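Local coordinates for TRAP solute Binding Protein (Uncultured marine bacterium, PDB 5I7I), which binds 3-hydroxybenzoate and probably delivers aromatic acids of this kind to a TRAP transporter for uptake into the cell, at residues A[120-125]-A[262-267]; A[139-144]-A[237-242]; A[164-169]-A[201-206]. One frame throughout, in Å; residues are numbered along the deposited sequence. Where two conformers were deposited one is given.

Contact 1: residues A[120-125]-A[262-267]; sequences ALQEYV and AGLALA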
loop_
_atom_site.group_PDB
_atom_site.type_symbol
_atom_site.label_atom_id
_atom_site.label_comp_id
_atom_site.label_asym_id
_atom_site.label_seq_id
_atom_site.Cartn_x
_atom_site.Cartn_y
_atom_site.Cartn_z
ATOM N N ALA A 120 7.983 -3.034 10.256
ATOM C CA ALA A 120 7.076 -3.886 11.010
ATOM C C ALA A 120 6.452 -4.941 10.101
ATOM O O ALA A 120 6.429 -6.123 10.441
ATOM C CB ALA A 120 6.007 -3.022 11.679
ATOM N N LEU A 121 5.944 -4.526 8.931
ATOM C CA LEU A 121 5.355 -5.470 7.983
ATOM C C LEU A 121 6.351 -6.542 7.573
ATOM O O LEU A 121 6.008 -7.728 7.489
ATOM C CB LEU A 121 4.882 -4.737 6.728
ATOM C CG LEU A 121 3.440 -4.245 6.802
ATOM C CD1 LEU A 121 3.205 -3.142 5.790
ATOM C CD2 LEU A 121 2.481 -5.414 6.572
ATOM N N GLN A 122 7.579 -6.141 7.239
ATOM C CA GLN A 122 8.551 -7.133 6.789
ATOM C C GLN A 122 8.877 -8.144 7.890
ATOM O O GLN A 122 8.937 -9.353 7.638
ATOM C CB GLN A 122 9.808 -6.438 6.281
ATOM C CG GLN A 122 10.846 -7.424 5.755
ATOM C CD GLN A 122 10.385 -8.127 4.506
ATOM O OE1 GLN A 122 9.846 -7.492 3.600
ATOM N NE2 GLN A 122 10.604 -9.439 4.431
ATOM N N GLU A 123 9.111 -7.678 9.117
ATOM C CA GLU A 123 9.403 -8.628 10.189
ATOM C C GLU A 123 8.210 -9.535 10.446
ATOM O O GLU A 123 8.362 -10.731 10.729
ATOM C CB GLU A 123 9.823 -7.904 11.476
ATOM C CG GLU A 123 10.057 -8.894 12.625
ATOM C CD GLU A 123 10.678 -8.314 13.868
ATOM O OE1 GLU A 123 11.137 -7.167 13.849
ATOM O OE2 GLU A 123 10.729 -9.046 14.883
ATOM N N TYR A 124 7.011 -8.977 10.349
ATOM C CA TYR A 124 5.784 -9.753 10.499
ATOM C C TYR A 124 5.725 -10.885 9.480
ATOM O O TYR A 124 5.485 -12.043 9.835
ATOM C CB TYR A 124 4.637 -8.773 10.305
ATOM C CG TYR A 124 3.204 -9.214 10.490
ATOM C CD1 TYR A 124 2.674 -9.414 11.748
ATOM C CD2 TYR A 124 2.336 -9.262 9.404
ATOM C CE1 TYR A 124 1.323 -9.720 11.922
ATOM C CE2 TYR A 124 0.995 -9.576 9.562
ATOM C CZ TYR A 124 0.496 -9.791 10.825
ATOM O OH TYR A 124 -0.845 -10.072 10.992
ATOM N N VAL A 125 5.967 -10.557 8.213
ATOM C CA VAL A 125 6.008 -11.548 7.134
ATOM C C VAL A 125 7.158 -12.535 7.309
ATOM O O VAL A 125 7.026 -13.718 6.951
ATOM C CB VAL A 125 6.082 -10.809 5.780
ATOM C CG1 VAL A 125 6.514 -11.751 4.640
ATOM C CG2 VAL A 125 4.745 -10.134 5.481
ATOM N N ALA A 262 16.953 -7.238 -0.861
ATOM C CA ALA A 262 15.686 -7.766 -0.391
ATOM C C ALA A 262 15.685 -7.701 1.128
ATOM O O ALA A 262 16.695 -7.382 1.767
ATOM C CB ALA A 262 15.456 -9.201 -0.888
ATOM N N GLY A 263 14.535 -8.012 1.696
ATOM C CA GLY A 263 14.409 -8.218 3.123
ATOM C C GLY A 263 14.210 -6.922 3.896
ATOM O O GLY A 263 13.798 -5.900 3.356
ATOM N N LEU A 264 14.528 -6.977 5.185
ATOM C CA LEU A 264 14.241 -5.853 6.080
ATOM C C LEU A 264 14.905 -4.556 5.624
ATOM O O LEU A 264 14.311 -3.480 5.730
ATOM C CB LEU A 264 14.674 -6.221 7.499
ATOM C CG LEU A 264 14.216 -5.258 8.583
ATOM C CD1 LEU A 264 12.691 -5.295 8.740
ATOM C CD2 LEU A 264 14.904 -5.612 9.892
ATOM N N ALA A 265 16.148 -4.630 5.151
ATOM C CA ALA A 265 16.818 -3.418 4.690
ATOM C C ALA A 265 16.068 -2.786 3.530
ATOM O O ALA A 265 15.972 -1.557 3.440
ATOM C CB ALA A 265 18.269 -3.708 4.301
ATOM N N LEU A 266 15.542 -3.604 2.618
ATOM C CA LEU A 266 14.764 -3.047 1.515
ATOM C C LEU A 266 13.441 -2.480 2.011
ATOM O O LEU A 266 13.006 -1.424 1.556
ATOM C CB LEU A 266 14.545 -4.083 0.411
ATOM C CG LEU A 266 13.731 -3.579 -0.772
ATOM C CD1 LEU A 266 14.442 -2.417 -1.474
ATOM C CD2 LEU A 266 13.468 -4.704 -1.772
ATOM N N ALA A 267 12.795 -3.162 2.952
ATOM C CA ALA A 267 11.543 -2.640 3.474
ATOM C C ALA A 267 11.755 -1.302 4.161
ATOM O O ALA A 267 10.912 -0.404 4.038
ATOM C CB ALA A 267 10.926 -3.640 4.441
#

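Contact 2: residues A[139-144]-A[237-242]; sequences LAVFCH and PFLFLM. With 3HB (3-hydroxybenzoic acid), chain C.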
loop_
_atom_site.group_PDB
_atom_site.type_symbol
_atom_site.label_atom_id
_atom_site.label_comp_id
_atom_site.label_asym_id
_atom_site.label_seq_id
_atom_site.Cartn_x
_atom_site.Cartn_y
_atom_site.Cartn_z
ATOM N N LEU A 139 10.592 -10.172 -1.940
ATOM C CA LEU A 139 11.623 -9.146 -1.990
ATOM C C LEU A 139 11.413 -8.146 -0.862
ATOM O O LEU A 139 12.320 -7.924 -0.051
ATOM C CB LEU A 139 11.682 -8.471 -3.365
ATOM C CG LEU A 139 11.874 -9.441 -4.539
ATOM C CD1 LEU A 139 11.775 -8.677 -5.838
ATOM C CD2 LEU A 139 13.199 -10.194 -4.436
ATOM N N ALA A 140 10.219 -7.573 -0.752
ATOM C CA ALA A 140 9.896 -6.787 0.431
ATOM C C ALA A 140 8.399 -6.636 0.507
ATOM O O ALA A 140 7.712 -6.626 -0.516
ATOM C CB ALA A 140 10.530 -5.397 0.380
ATOM N N VAL A 141 7.904 -6.520 1.733
ATOM C CA VAL A 141 6.553 -6.054 2.009
ATOM C C VAL A 141 6.672 -4.746 2.773
ATOM O O VAL A 141 7.486 -4.633 3.698
ATOM C CB VAL A 141 5.773 -7.095 2.825
ATOM C CG1 VAL A 141 4.357 -6.616 3.111
ATOM C CG2 VAL A 141 5.730 -8.422 2.084
ATOM N N PHE A 142 5.922 -3.740 2.333
ATOM C CA PHE A 142 6.031 -2.397 2.882
ATOM C C PHE A 142 4.712 -1.678 2.629
ATOM O O PHE A 142 3.727 -2.299 2.224
ATOM C CB PHE A 142 7.269 -1.678 2.340
ATOM C CG PHE A 142 7.366 -1.573 0.842
ATOM C CD1 PHE A 142 8.001 -2.562 0.099
ATOM C CD2 PHE A 142 6.878 -0.460 0.177
ATOM C CE1 PHE A 142 8.155 -2.427 -1.262
ATOM C CE2 PHE A 142 7.037 -0.324 -1.186
ATOM C CZ PHE A 142 7.665 -1.320 -1.898
ATOM N N CYS A 143 4.661 -0.374 2.893
ATOM C CA CYS A 143 3.389 0.325 2.813
ATOM C C CYS A 143 3.639 1.793 2.538
ATOM O O CYS A 143 4.765 2.281 2.635
ATOM C CB CYS A 143 2.576 0.132 4.094
ATOM S SG CYS A 143 3.366 0.781 5.575
ATOM N N HIS A 144 2.557 2.504 2.248
ATOM C CA HIS A 144 2.621 3.935 2.024
ATOM C C HIS A 144 2.494 4.699 3.347
ATOM O O HIS A 144 2.077 4.167 4.378
ATOM C CB HIS A 144 1.591 4.387 0.976
ATOM C CG HIS A 144 0.151 4.033 1.248
ATOM N ND1 HIS A 144 -0.623 4.682 2.189
ATOM C CD2 HIS A 144 -0.686 3.174 0.607
ATOM C CE1 HIS A 144 -1.862 4.214 2.136
ATOM N NE2 HIS A 144 -1.933 3.313 1.174
ATOM N N PRO A 237 -0.797 -2.607 2.701
ATOM C CA PRO A 237 0.477 -3.235 2.335
ATOM C C PRO A 237 0.668 -3.421 0.839
ATOM O O PRO A 237 -0.229 -3.871 0.119
ATOM C CB PRO A 237 0.435 -4.578 3.063
ATOM C CG PRO A 237 -0.388 -4.311 4.234
ATOM C CD PRO A 237 -1.466 -3.381 3.758
ATOM N N PHE A 238 1.867 -3.073 0.398
ATOM C CA PHE A 238 2.400 -3.375 -0.918
ATOM C C PHE A 238 3.226 -4.656 -0.880
ATOM O O PHE A 238 3.911 -4.937 0.101
ATOM C CB PHE A 238 3.345 -2.258 -1.352
ATOM C CG PHE A 238 2.733 -0.888 -1.442
ATOM C CD1 PHE A 238 1.509 -0.679 -2.052
ATOM C CD2 PHE A 238 3.441 0.193 -0.960
ATOM C CE1 PHE A 238 0.985 0.604 -2.171
ATOM C CE2 PHE A 238 2.947 1.486 -1.081
ATOM C CZ PHE A 238 1.714 1.686 -1.697
ATOM N N LEU A 239 3.178 -5.413 -1.974
ATOM C CA LEU A 239 3.960 -6.628 -2.138
ATOM C C LEU A 239 4.931 -6.420 -3.284
ATOM O O LEU A 239 4.524 -6.069 -4.397
ATOM C CB LEU A 239 3.063 -7.813 -2.488
ATOM C CG LEU A 239 1.890 -8.068 -1.543
ATOM C CD1 LEU A 239 1.033 -9.216 -2.056
ATOM C CD2 LEU A 239 2.409 -8.354 -0.132
ATOM N N PHE A 240 6.207 -6.679 -3.014
ATOM C CA PHE A 240 7.261 -6.677 -4.027
ATOM C C PHE A 240 7.797 -8.102 -4.017
ATOM O O PHE A 240 8.457 -8.515 -3.059
ATOM C CB PHE A 240 8.320 -5.635 -3.672
ATOM C CG PHE A 240 9.377 -5.398 -4.747
ATOM C CD1 PHE A 240 9.065 -5.312 -6.096
ATOM C CD2 PHE A 240 10.703 -5.186 -4.354
ATOM C CE1 PHE A 240 10.074 -5.045 -7.027
ATOM C CE2 PHE A 240 11.682 -4.941 -5.263
ATOM C CZ PHE A 240 11.379 -4.882 -6.594
ATOM N N LEU A 241 7.421 -8.877 -5.037
ATOM C CA LEU A 241 7.559 -10.326 -5.024
ATOM C C LEU A 241 8.232 -10.824 -6.287
ATOM O O LEU A 241 8.066 -10.253 -7.364
ATOM C CB LEU A 241 6.171 -10.983 -4.994
ATOM C CG LEU A 241 5.239 -10.590 -3.853
ATOM C CD1 LEU A 241 3.926 -11.315 -4.042
ATOM C CD2 LEU A 241 5.850 -10.914 -2.520
ATOM N N MET A 242 8.975 -11.919 -6.145
ATOM C CA MET A 242 9.609 -12.596 -7.262
ATOM C C MET A 242 9.066 -14.014 -7.343
ATOM O O MET A 242 8.721 -14.640 -6.331
ATOM C CB MET A 242 11.121 -12.630 -7.038
ATOM C CG MET A 242 11.923 -13.261 -8.168
ATOM S SD MET A 242 13.684 -13.052 -7.936
ATOM C CE MET A 242 13.983 -11.448 -8.628
HETATM C "C1'" 3HB C . -4.056 2.584 -3.748
HETATM O "O1'" 3HB C . -4.674 3.276 -2.898
HETATM O "O2'" 3HB C . -4.660 1.688 -4.393
HETATM C C1 3HB C . -2.592 2.865 -4.057
HETATM C C2 3HB C . -1.881 3.743 -3.241
HETATM C C3 3HB C . -0.562 4.016 -3.507
HETATM C C4 3HB C . 0.055 3.450 -4.591
HETATM C C5 3HB C . -0.650 2.569 -5.407
HETATM C C6 3HB C . -1.973 2.276 -5.147
HETATM O O3 3HB C . 0.122 4.883 -2.687
#

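Contact 3: residues A[164-169]-A[201-206]; sequences GMKMRG and VIDGMV. With 3HB (3-hydroxybenzoic acid), chain C.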
loop_
_atom_site.group_PDB
_atom_site.type_symbol
_atom_site.label_atom_id
_atom_site.label_comp_id
_atom_site.label_asym_id
_atom_site.label_seq_id
_atom_site.Cartn_x
_atom_site.Cartn_y
_atom_site.Cartn_z
ATOM N N GLY A 164 -23.388 9.913 3.170
ATOM C CA GLY A 164 -23.910 9.998 1.826
ATOM C C GLY A 164 -22.855 10.097 0.745
ATOM O O GLY A 164 -23.197 10.025 -0.435
ATOM N N MET A 165 -21.583 10.274 1.107
ATOM C CA MET A 165 -20.510 10.456 0.139
ATOM C C MET A 165 -20.010 9.099 -0.329
ATOM O O MET A 165 -19.705 8.227 0.489
ATOM C CB MET A 165 -19.354 11.223 0.778
ATOM C CG MET A 165 -19.732 12.611 1.257
ATOM S SD MET A 165 -19.836 13.835 -0.068
ATOM C CE MET A 165 -18.105 14.149 -0.383
ATOM N N LYS A 166 -19.927 8.923 -1.642
ATOM C CA LYS A 166 -19.411 7.686 -2.212
ATOM C C LYS A 166 -17.898 7.812 -2.263
ATOM O O LYS A 166 -17.365 8.617 -3.030
ATOM C CB LYS A 166 -20.003 7.439 -3.593
ATOM C CG LYS A 166 -21.503 7.152 -3.513
ATOM C CD LYS A 166 -22.164 7.000 -4.855
ATOM C CE LYS A 166 -22.054 8.266 -5.631
ATOM N NZ LYS A 166 -22.908 8.250 -6.836
ATOM N N MET A 167 -17.213 7.018 -1.452
ATOM C CA MET A 167 -15.784 7.185 -1.209
ATOM C C MET A 167 -15.046 5.922 -1.608
ATOM O O MET A 167 -15.347 4.837 -1.106
ATOM C CB MET A 167 -15.531 7.519 0.260
ATOM C CG MET A 167 -16.144 8.849 0.659
ATOM S SD MET A 167 -15.380 10.277 -0.184
ATOM C CE MET A 167 -13.790 10.362 0.622
ATOM N N ARG A 168 -14.084 6.068 -2.507
ATOM C CA ARG A 168 -13.270 4.936 -2.937
ATOM C C ARG A 168 -12.243 4.547 -1.874
ATOM O O ARG A 168 -11.590 5.405 -1.268
ATOM C CB ARG A 168 -12.534 5.268 -4.233
ATOM C CG ARG A 168 -11.531 4.223 -4.692
ATOM C CD ARG A 168 -10.121 4.425 -4.157
ATOM N NE ARG A 168 -9.245 3.383 -4.675
ATOM C CZ ARG A 168 -7.971 3.206 -4.330
ATOM N NH1 ARG A 168 -7.384 3.998 -3.452
ATOM N NH2 ARG A 168 -7.274 2.226 -4.889
ATOM N N GLY A 169 -12.071 3.245 -1.684
ATOM C CA GLY A 169 -10.938 2.701 -0.984
ATOM C C GLY A 169 -10.264 1.615 -1.800
ATOM O O GLY A 169 -10.849 1.081 -2.744
ATOM N N VAL A 201 -19.190 8.737 -10.427
ATOM C CA VAL A 201 -19.452 7.453 -9.759
ATOM C C VAL A 201 -18.998 7.474 -8.293
ATOM O O VAL A 201 -19.507 6.706 -7.465
ATOM C CB VAL A 201 -18.756 6.291 -10.508
ATOM C CG1 VAL A 201 -18.441 5.091 -9.575
ATOM C CG2 VAL A 201 -19.609 5.781 -11.640
ATOM N N ILE A 202 -17.979 8.262 -7.965
ATOM C CA ILE A 202 -17.548 8.450 -6.583
ATOM C C ILE A 202 -17.446 9.947 -6.346
ATOM O O ILE A 202 -17.268 10.745 -7.272
ATOM C CB ILE A 202 -16.200 7.752 -6.229
ATOM C CG1 ILE A 202 -15.127 8.125 -7.254
ATOM C CG2 ILE A 202 -16.369 6.244 -6.127
ATOM C CD1 ILE A 202 -13.743 7.511 -6.988
ATOM N N ASP A 203 -17.555 10.318 -5.080
ATOM C CA ASP A 203 -17.391 11.694 -4.650
ATOM C C ASP A 203 -15.996 11.977 -4.106
ATOM O O ASP A 203 -15.651 13.141 -3.860
ATOM C CB ASP A 203 -18.435 11.993 -3.566
ATOM C CG ASP A 203 -19.878 11.706 -4.031
ATOM O OD1 ASP A 203 -20.297 12.265 -5.065
ATOM O OD2 ASP A 203 -20.600 10.906 -3.383
ATOM N N GLY A 204 -15.191 10.948 -3.892
ATOM C CA GLY A 204 -13.888 11.131 -3.307
ATOM C C GLY A 204 -13.261 9.779 -3.069
ATOM O O GLY A 204 -13.769 8.753 -3.519
ATOM N N MET A 205 -12.150 9.795 -2.352
ATOM C CA MET A 205 -11.359 8.586 -2.182
ATOM C C MET A 205 -10.399 8.782 -1.029
ATOM O O MET A 205 -10.104 9.910 -0.612
ATOM C CB MET A 205 -10.547 8.220 -3.430
ATOM C CG MET A 205 -9.419 9.191 -3.764
ATOM S SD MET A 205 -9.974 10.689 -4.548
ATOM C CE MET A 205 -8.372 11.424 -4.888
ATOM N N VAL A 206 -9.859 7.662 -0.568
ATOM C CA VAL A 206 -8.650 7.673 0.242
ATOM C C VAL A 206 -7.476 7.181 -0.592
ATOM O O VAL A 206 -7.595 6.208 -1.350
ATOM C CB VAL A 206 -8.775 6.904 1.571
ATOM C CG1 VAL A 206 -9.710 7.611 2.496
ATOM C CG2 VAL A 206 -9.176 5.481 1.344
HETATM C "C1'" 3HB C . -4.056 2.584 -3.748
HETATM O "O1'" 3HB C . -4.674 3.276 -2.898
HETATM O "O2'" 3HB C . -4.660 1.688 -4.393
HETATM C C1 3HB C . -2.592 2.865 -4.057
HETATM C C2 3HB C . -1.881 3.743 -3.241
HETATM C C3 3HB C . -0.562 4.016 -3.507
HETATM C C4 3HB C . 0.055 3.450 -4.591
HETATM C C5 3HB C . -0.650 2.569 -5.407
HETATM C C6 3HB C . -1.973 2.276 -5.147
HETATM O O3 3HB C . 0.122 4.883 -2.687
HETATM O O HOH W 1 -23.254 10.705 -2.952
#

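Contact 1: residues A[120-125]-A[262-267]
Q122 meets A267 through aliphatic carbon, CB against CB at 3.5 Å, and this is the shortest approach between the helix turn 120-125 and the segment 262-267. No hydrogen bond links the two segments; they are held together by the hydrocarbon part of one glutamine set against two small residues and a leucine. The Q122 side chain leaves with CG trans to its own backbone N (chi1 -178°) and then bends at chi2 (67°), which lays its middle alongside the backbone where helix 264-287 begins. Q122 CG lies 3.8 Å from L264 N, and Q122 CG to G263 C is 3.9 Å. G263 occupies the N-cap position of this helix, and its positive phi (84°) is a conformation that favours glycine; from its carbonyl O starts the first helical turn, with A267 N as donor at 2.9 Å. Helix 114-126 therefore packs its flank against the amino-terminal turn of helix 264-287, both lying against strand 136-143, the outermost strand of a five-stranded mixed sheet in the α/β fold of this binding protein. L264 closes the more exposed side: its isobutyl end swings nearer than its CB bond would suggest, and CD1 reaches CB of Q122 at 4.0 Å and the backbone N of E123 at 4.3 Å. The polar end of Q122 is engaged outside the two segments: OE1 accepts from the backbone N of V141 in the adjacent strand, and NE2 donates to OD1 of D126 further along its own helix, which should fix which way round the amide sits. E123 turns its carboxylate elsewhere, to K338 in a salt bridge and to the hydroxyl of Y339 on the C-terminal helix 325-339.

Contact 2: residues A[139-144]-A[237-242]
L139 lays its CD1 methyl over the centre of the F240 ring, 3.8 Å from the ring centroid and 12° off the normal, a CH-pi contact at the end of the segments away from the ligand. Both L139 N and A140 N donate to the one carbonyl O of F240, at 2.9 Å from L139 N and 3.1 Å from A140 N. Two residues thus face one, a classic beta bulge. The antiparallel pairing of strands 136-143 and 237-243, neighbours at the edge of the five-stranded sheet, includes A140 with F240, at the bulge, and F142 with F238 further on, both hydrogen-bonded pairs; F238 N to F142 O is the shortest of these bonds, 2.7 Å. The face bearing F142, F238 and F240 is the tightly packed one. The F142 ring brings CE2 to within 3.6 Å of F238 CD2, the planes inclined at 72°, while F238 CB lies over one F142 face towards its rim. W274 and W89 meet the rings of both F142 and F238. On the face of V141 and L239, also buried, the two segments touch more loosely: these side chains lie side by side with CG2 of V141 4.0 Å from CD2 of L239. At the far end F238 turns its ring, CG trans to the carbonyl carbon (chi1 -60°), into the ligand pocket. There its CZ lies at the edge of the H144 imidazole, near that ring's plane, 3.6 Å from H144 CD2. F238 CZ is also 3.7 Å from O3 of 3-hydroxybenzoate, an oxygen at the edge of the F238 ring. An alanine in place of F238 removes the ring, which would probably open a gap beside the ligand's hydroxyl end and strip F142 and H144 of the aromatic carbon they pack on.

Contact 3: residues A[164-169]-A[201-206]
M167 folds its thioether back onto the backbone of G204, with SD 3.6 Å from G204 CA, so close that a beta carbon on G204 would crowd the sulfur; with M167 in this conformation, the absence of a side chain at G204 leaves room for it. Two bends, at chi2 and chi3, curl the M167 chain round until CE reaches the backbone N of M205 at 3.4 Å. Just before the strand, D203 binds K166 twice: its OD2 accepts from K166 N at 2.7 Å in a nearly straight bond (175°), and its own N donates to K166 O. A water donates to both D203 OD2 and G164 O. The parallel strands pair through R168 N to G204 O and V206 N to R168 O. R168 leaves on the face of M205, CB to CB 3.6 Å, and bends at chi2 (-90°) to present its guanidinium edge to the ligand: NH1 donates to O1' at 2.9 Å and NH2 to O2' at 2.7 Å. V206 O also takes a bond from NH1, and M188 O one from NH2, which should restrict rotation of the group. Such a two-pronged arginine-carboxylate grip is characteristic of the ligand site of TRAP solute-binding proteins.

How the contacts relate
The three contacts are nested along the chain: contact 3 lies within the loop closed by contact 2, and contact 2 within that of contact 1. Contacts 1 and 2 touch, their centres about 8 Å apart: strand 136-143, which follows helix 114-126 in the chain, probably also bonds through L139 O to G263 N. Contact 3 belongs to the other, six-stranded sheet, with its centre about 26 Å from that of contact 2 and about 32 Å from that of contact 1. Contacts 2 and 3 do not touch, yet both reach 3-hydroxybenzoate, consistent with a solute-binding protein whose ligand lies in a cleft between two lobes, each built on one sheet.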